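Local coordinates for protein hexokinase (Schistosoma mansoni, PDB 1BDG) that catalyses, as a monomer, the ATP-dependent phosphorylation of glucose and other hexoses to their 6-phosphates, the first step of glycolysis, at residues Glu35-Gly40 / Thr248-Phe253; Ile29-Gly34 / Ile385-Asn390. All coordinates share one frame; numbering follows the deposited sequence.

Interaction 1 (Glu35-Gly40 / Thr248-Phe253). With GLC (alpha-D-glucopyranose), chain B.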
loop_
_atom_site.group_PDB
_atom_site.type_symbol
_atom_site.label_atom_id
_atom_site.label_comp_id
_atom_site.label_asym_id
_atom_site.label_seq_id
_atom_site.Cartn_x
_atom_site.Cartn_y
_atom_site.Cartn_z
ATOM N N GLU A 35 -19.801 -0.183 -5.522
ATOM C CA GLU A 35 -20.493 0.502 -6.605
ATOM C C GLU A 35 -19.455 1.014 -7.624
ATOM O O GLU A 35 -19.680 0.907 -8.833
ATOM C CB GLU A 35 -21.368 1.660 -6.060
ATOM C CG GLU A 35 -22.589 1.240 -5.193
ATOM C CD GLU A 35 -23.144 2.373 -4.274
ATOM O OE1 GLU A 35 -23.174 3.561 -4.681
ATOM O OE2 GLU A 35 -23.547 2.081 -3.123
ATOM N N SER A 36 -18.310 1.527 -7.147
ATOM C CA SER A 36 -17.248 2.059 -8.031
ATOM C C SER A 36 -16.469 1.020 -8.804
ATOM O O SER A 36 -16.150 1.239 -9.965
ATOM C CB SER A 36 -16.247 2.909 -7.261
ATOM O OG SER A 36 -16.905 3.925 -6.536
ATOM N N MET A 37 -16.120 -0.088 -8.160
ATOM C CA MET A 37 -15.371 -1.141 -8.828
ATOM C C MET A 37 -16.127 -1.698 -10.039
ATOM O O MET A 37 -15.533 -1.849 -11.119
ATOM C CB MET A 37 -15.033 -2.267 -7.859
ATOM C CG MET A 37 -14.067 -1.896 -6.772
ATOM S SD MET A 37 -13.711 -3.295 -5.724
ATOM C CE MET A 37 -12.399 -2.679 -4.724
ATOM N N ARG A 38 -17.424 -1.989 -9.890
ATOM C CA ARG A 38 -18.162 -2.502 -11.040
ATOM C C ARG A 38 -18.279 -1.458 -12.151
ATOM O O ARG A 38 -18.354 -1.806 -13.325
ATOM C CB ARG A 38 -19.517 -3.116 -10.667
ATOM C CG ARG A 38 -20.563 -2.192 -10.106
ATOM C CD ARG A 38 -21.925 -2.504 -10.727
ATOM N NE ARG A 38 -22.241 -1.544 -11.785
ATOM C CZ ARG A 38 -23.194 -0.611 -11.690
ATOM N NH1 ARG A 38 -23.931 -0.516 -10.581
ATOM N NH2 ARG A 38 -23.443 0.199 -12.722
ATOM N N LEU A 39 -18.255 -0.177 -11.787
ATOM C CA LEU A 39 -18.289 0.903 -12.776
ATOM C C LEU A 39 -16.944 0.962 -13.510
ATOM O O LEU A 39 -16.908 1.248 -14.706
ATOM C CB LEU A 39 -18.525 2.264 -12.115
ATOM C CG LEU A 39 -19.913 2.716 -11.668
ATOM C CD1 LEU A 39 -19.794 4.126 -11.099
ATOM C CD2 LEU A 39 -20.908 2.694 -12.822
ATOM N N GLY A 40 -15.850 0.703 -12.787
ATOM C CA GLY A 40 -14.518 0.745 -13.377
ATOM C C GLY A 40 -14.216 -0.381 -14.357
ATOM O O GLY A 40 -13.313 -0.267 -15.192
ATOM N N THR A 248 -7.081 -3.244 -8.568
ATOM C CA THR A 248 -8.119 -2.292 -8.210
ATOM C C THR A 248 -7.612 -0.876 -8.163
ATOM O O THR A 248 -8.201 0.007 -8.770
ATOM C CB THR A 248 -8.747 -2.657 -6.860
ATOM O OG1 THR A 248 -7.779 -2.472 -5.822
ATOM C CG2 THR A 248 -9.195 -4.109 -6.876
ATOM N N GLU A 249 -6.517 -0.675 -7.442
ATOM C CA GLU A 249 -5.908 0.640 -7.294
ATOM C C GLU A 249 -6.954 1.518 -6.580
ATOM O O GLU A 249 -7.303 2.617 -7.028
ATOM C CB GLU A 249 -5.511 1.173 -8.671
ATOM C CG GLU A 249 -4.405 2.224 -8.672
ATOM C CD GLU A 249 -3.086 1.757 -8.060
ATOM O OE1 GLU A 249 -2.423 0.863 -8.625
ATOM O OE2 GLU A 249 -2.695 2.324 -7.023
ATOM N N TRP A 250 -7.420 0.991 -5.442
ATOM C CA TRP A 250 -8.436 1.607 -4.595
ATOM C C TRP A 250 -7.974 2.795 -3.768
ATOM O O TRP A 250 -8.777 3.436 -3.079
ATOM C CB TRP A 250 -9.084 0.551 -3.679
ATOM C CG TRP A 250 -8.251 0.041 -2.495
ATOM C CD1 TRP A 250 -7.103 0.587 -1.990
ATOM C CD2 TRP A 250 -8.555 -1.083 -1.656
ATOM N NE1 TRP A 250 -6.681 -0.119 -0.897
ATOM C CE2 TRP A 250 -7.550 -1.149 -0.666
ATOM C CE3 TRP A 250 -9.582 -2.032 -1.643
ATOM C CZ2 TRP A 250 -7.542 -2.133 0.337
ATOM C CZ3 TRP A 250 -9.577 -3.009 -0.644
ATOM C CH2 TRP A 250 -8.563 -3.050 0.331
ATOM N N GLY A 251 -6.673 3.053 -3.765
ATOM C CA GLY A 251 -6.182 4.196 -3.023
ATOM C C GLY A 251 -6.880 5.427 -3.572
ATOM O O GLY A 251 -7.113 6.405 -2.859
ATOM N N ALA A 252 -7.242 5.369 -4.846
ATOM C CA ALA A 252 -7.919 6.480 -5.490
ATOM C C ALA A 252 -9.384 6.656 -5.111
ATOM O O ALA A 252 -10.007 7.601 -5.572
ATOM C CB ALA A 252 -7.774 6.382 -6.992
ATOM N N PHE A 253 -9.950 5.780 -4.285
ATOM C CA PHE A 253 -11.358 5.936 -3.911
ATOM C C PHE A 253 -11.526 7.293 -3.243
ATOM O O PHE A 253 -10.614 7.799 -2.617
ATOM C CB PHE A 253 -11.842 4.808 -2.984
ATOM C CG PHE A 253 -13.347 4.787 -2.762
ATOM C CD1 PHE A 253 -14.234 4.881 -3.838
ATOM C CD2 PHE A 253 -13.874 4.631 -1.477
ATOM C CE1 PHE A 253 -15.625 4.816 -3.649
ATOM C CE2 PHE A 253 -15.282 4.567 -1.268
ATOM C CZ PHE A 253 -16.154 4.656 -2.365
HETATM C C1 GLC B . 0.037 2.936 -3.850
HETATM C C2 GLC B . 0.213 2.621 -5.335
HETATM C C3 GLC B . -0.333 1.244 -5.634
HETATM C C4 GLC B . 0.339 0.222 -4.733
HETATM C C5 GLC B . 0.123 0.612 -3.287
HETATM C C6 GLC B . 0.823 -0.332 -2.328
HETATM O O1 GLC B . -1.315 2.853 -3.548
HETATM O O2 GLC B . -0.481 3.577 -6.135
HETATM O O3 GLC B . -0.095 0.905 -6.992
HETATM O O4 GLC B . -0.194 -1.057 -4.979
HETATM O O5 GLC B . 0.666 1.914 -3.065
HETATM O O6 GLC B . 2.171 0.039 -2.131
#
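Met-37 and Ser-36, neighbours on helix 23-41, meet the glucose-binding segment 248-253 at two separate places, the methionine methyl between a threonine methyl and an indole edge, the serine hydroxyl at a phenyl edge. The methionine reaches across with a chain extended beyond CG, so that its terminal methyl does the touching. Met-37 CE ends 4.1 Å from Thr-248 CG2, the two side chains crossing obliquely, and 4.2 Å from Trp-250 CE3, near the plane of the indole and at its six-membered edge. Thr-248 divides its branches between two tasks: CG2 takes the methionine, while OG1 is hydrogen-bonded to Val-224 O. The indole is fixed on its other side by NE1, bonded to Thr-222 OG1, and Tyr-282 packs edge-to-face with it.

The second place is polar against aromatic. With CG anti to the backbone N (chi1 -170°), the Phe-253 ring presents its edge to the serine: Ser-36 OG lies 3.3 Å from Phe-253 CE1, near the ring plane. That hydroxyl has its hydrogen-bond partner in its own helix, Arg-32 O, one turn earlier.

Glu-249, between the contact residues, runs the other way and takes the sugar. Its side chain holds glucose with both carboxylate oxygens, O3 giving a hydrogen bond of 2.8 Å to OE1 and O2 one of 2.7 Å to OE2. The pocket is completed by Asp-197, Asn-223, Glu-283 and others.

The arrangement illustrates how a binding loop can be packed from behind. Segment 248-253 follows strand 243-247 of the large-domain sheet, lies against strand 222-229 through Thr-248 and Trp-250, and is covered by helix 23-41, whose Met-37 also touches Ile-385 of helix 357-389.

Interaction 2 (Ile29-Gly34 / Ile385-Asn390). Unlike the reference sequence in segment 29-34: Met-33 (reference Thr). With SO4 (sulfate ion), chain E.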
loop_
_atom_site.group_PDB
_atom_site.type_symbol
_atom_site.label_atom_id
_atom_site.label_comp_id
_atom_site.label_asym_id
_atom_site.label_seq_id
_atom_site.Cartn_x
_atom_site.Cartn_y
_atom_site.Cartn_z
ATOM N N ILE A 29 -19.306 2.845 3.185
ATOM C CA ILE A 29 -18.061 3.049 2.426
ATOM C C ILE A 29 -17.941 1.832 1.501
ATOM O O ILE A 29 -17.905 1.966 0.278
ATOM C CB ILE A 29 -16.811 3.150 3.344
ATOM C CG1 ILE A 29 -16.766 4.510 4.034
ATOM C CG2 ILE A 29 -15.536 2.908 2.560
ATOM C CD1 ILE A 29 -17.448 4.541 5.380
ATOM N N CYS A 30 -18.006 0.647 2.102
ATOM C CA CYS A 30 -17.952 -0.609 1.368
ATOM C C CYS A 30 -18.970 -0.642 0.234
ATOM O O CYS A 30 -18.623 -0.963 -0.899
ATOM C CB CYS A 30 -18.202 -1.769 2.324
ATOM S SG CYS A 30 -18.625 -3.304 1.544
ATOM N N ASP A 31 -20.203 -0.247 0.532
ATOM C CA ASP A 31 -21.295 -0.218 -0.444
ATOM C C ASP A 31 -20.992 0.681 -1.627
ATOM O O ASP A 31 -21.228 0.305 -2.767
ATOM C CB ASP A 31 -22.567 0.279 0.223
ATOM C CG ASP A 31 -23.761 -0.541 -0.138
ATOM O OD1 ASP A 31 -23.703 -1.766 0.094
ATOM O OD2 ASP A 31 -24.752 0.032 -0.637
ATOM N N ARG A 32 -20.527 1.894 -1.339
ATOM C CA ARG A 32 -20.146 2.871 -2.360
ATOM C C ARG A 32 -18.921 2.346 -3.128
ATOM O O ARG A 32 -18.859 2.434 -4.354
ATOM C CB ARG A 32 -19.806 4.227 -1.699
ATOM C CG ARG A 32 -21.010 5.069 -1.334
ATOM C CD ARG A 32 -20.674 6.196 -0.380
ATOM N NE ARG A 32 -21.870 6.952 -0.014
ATOM C CZ ARG A 32 -22.196 8.151 -0.511
ATOM N NH1 ARG A 32 -21.401 8.760 -1.389
ATOM N NH2 ARG A 32 -23.372 8.706 -0.205
ATOM N N MET A 33 -17.964 1.778 -2.397
ATOM C CA MET A 33 -16.756 1.234 -2.997
ATOM C C MET A 33 -17.139 0.197 -4.057
ATOM O O MET A 33 -16.787 0.350 -5.229
ATOM C CB MET A 33 -15.860 0.617 -1.919
ATOM C CG MET A 33 -14.551 0.040 -2.446
ATOM S SD MET A 33 -13.448 -0.598 -1.135
ATOM C CE MET A 33 -12.876 0.971 -0.473
ATOM N N GLY A 34 -17.885 -0.828 -3.649
ATOM C CA GLY A 34 -18.323 -1.852 -4.579
ATOM C C GLY A 34 -19.022 -1.229 -5.764
ATOM O O GLY A 34 -18.848 -1.668 -6.894
ATOM N N ILE A 385 -14.312 -6.793 -1.356
ATOM C CA ILE A 385 -13.675 -7.704 -2.305
ATOM C C ILE A 385 -14.351 -9.063 -2.196
ATOM O O ILE A 385 -14.740 -9.662 -3.196
ATOM C CB ILE A 385 -12.164 -7.832 -2.013
ATOM C CG1 ILE A 385 -11.423 -6.578 -2.485
ATOM C CG2 ILE A 385 -11.599 -9.058 -2.659
ATOM C CD1 ILE A 385 -11.596 -6.274 -3.952
ATOM N N LEU A 386 -14.519 -9.531 -0.968
ATOM C CA LEU A 386 -15.171 -10.810 -0.699
ATOM C C LEU A 386 -16.598 -10.815 -1.256
ATOM O O LEU A 386 -17.136 -11.870 -1.592
ATOM C CB LEU A 386 -15.206 -11.090 0.812
ATOM C CG LEU A 386 -13.863 -11.206 1.519
ATOM C CD1 LEU A 386 -14.091 -11.761 2.896
ATOM C CD2 LEU A 386 -12.936 -12.106 0.748
ATOM N N ARG A 387 -17.216 -9.640 -1.305
ATOM C CA ARG A 387 -18.566 -9.509 -1.836
ATOM C C ARG A 387 -18.568 -9.538 -3.358
ATOM O O ARG A 387 -19.600 -9.746 -3.977
ATOM C CB ARG A 387 -19.218 -8.223 -1.346
ATOM C CG ARG A 387 -19.570 -8.263 0.114
ATOM C CD ARG A 387 -20.721 -7.340 0.442
ATOM N NE ARG A 387 -20.793 -7.086 1.878
ATOM C CZ ARG A 387 -20.938 -5.878 2.418
ATOM N NH1 ARG A 387 -21.038 -4.794 1.652
ATOM N NH2 ARG A 387 -20.998 -5.758 3.737
ATOM N N ARG A 388 -17.398 -9.320 -3.942
ATOM C CA ARG A 388 -17.225 -9.327 -5.382
ATOM C C ARG A 388 -16.744 -10.708 -5.790
ATOM O O ARG A 388 -17.446 -11.420 -6.501
ATOM C CB ARG A 388 -16.227 -8.243 -5.787
ATOM C CG ARG A 388 -15.819 -8.263 -7.228
ATOM C CD ARG A 388 -15.481 -6.858 -7.702
ATOM N NE ARG A 388 -16.664 -6.129 -8.178
ATOM C CZ ARG A 388 -17.370 -6.429 -9.273
ATOM N NH1 ARG A 388 -17.046 -7.449 -10.047
ATOM N NH2 ARG A 388 -18.403 -5.687 -9.603
ATOM N N ILE A 389 -15.565 -11.105 -5.327
ATOM C CA ILE A 389 -15.041 -12.435 -5.632
ATOM C C ILE A 389 -16.163 -13.478 -5.458
ATOM O O ILE A 389 -16.381 -14.318 -6.330
ATOM C CB ILE A 389 -13.818 -12.760 -4.731
ATOM C CG1 ILE A 389 -12.576 -12.055 -5.273
ATOM C CG2 ILE A 389 -13.585 -14.237 -4.625
ATOM C CD1 ILE A 389 -11.293 -12.752 -4.954
ATOM N N ASN A 390 -16.896 -13.379 -4.352
ATOM C CA ASN A 390 -18.023 -14.258 -4.057
ATOM C C ASN A 390 -17.690 -15.739 -3.740
ATOM O O ASN A 390 -18.579 -16.498 -3.325
ATOM C CB ASN A 390 -19.092 -14.150 -5.173
HETATM S S SO4 E . -20.532 -6.773 -11.154
HETATM O O1 SO4 E . -20.995 -6.009 -10.023
HETATM O O2 SO4 E . -19.552 -7.722 -10.714
HETATM O O3 SO4 E . -21.652 -7.467 -11.740
HETATM O O4 SO4 E . -19.934 -5.897 -12.128
HETATM O O HOH W 1 -18.191 -4.080 -6.787
#
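A helix-helix contact in the actin-like ATPase fold of hexokinase brings Cys-30 of helix 23-41 up to Arg-387, close to the C-terminal end of helix 357-389, the long helix that leads into strand 393-399 of the large-domain sheet. Only modest surface is shared, 124 Å² summed over both sides, and the side chains do the reaching. Cys-30 SG lies obliquely to the Arg-387 guanidinium, and their closeness in the model is doubtful. Arg-387 answers with a chain extended from CG to NE, and its NH2 makes a weak hydrogen bond to Leu-420 O. Asp-31 OD1 stands 4.3 Å from Arg-387 NH1, beyond a salt bridge, though the opposite charges might still attract at that range; the position of NH1 is itself uncertain.

One turn on from Cys-30, at Gly-34, and one residue on from Arg-387, the contact becomes water-mediated, and it involves Arg-388. This arginine is bent at chi3 (-87°). Its NH1 is shared between a salt bridge with Glu-228 OE1 on strand 222-229 and a weak, poorly aligned bond to a sulfate, probably from the crystallisation liquor, which Lys-232 also holds, while NE takes the water; the sulfate's close approach to NH2 is doubtful.

The end of helix 357-389 itself is marked by Ile-385 O, which accepts from both Arg-388 N and Ile-389 N, and by Asn-390, the first residue to depart from helical geometry, with phi +69°.

A water bridges the Gly-34 carbonyl and the Arg-388 side chain, lying at the edge of the guanidinium and in its plane: it accepts from Arg-388 NE at 2.9 Å and donates to Gly-34 O at 2.5 Å.

How the interactions relate
The centres of interactions 1 and 2 lie about 10 Å apart, and segments 29-34 and 35-40 follow each other directly on helix 23-41. Along the chain the order is 29-34, 35-40, 248-253, 385-390, so the inner pair belongs to interaction 1 and the outer pair to interaction 2. The two also touch: Phe-253 CZ packs 3.4 Å from Met-33 N, and Met-37 CE lies 3.8 Å from Ile-385 CD1. Helix 23-41, near the N-terminus, is thereby set against two parts of the large domain that are far apart in sequence, the buried segment whose Glu-249 holds glucose and the partly exposed end of helix 357-389, away from the annotated sites.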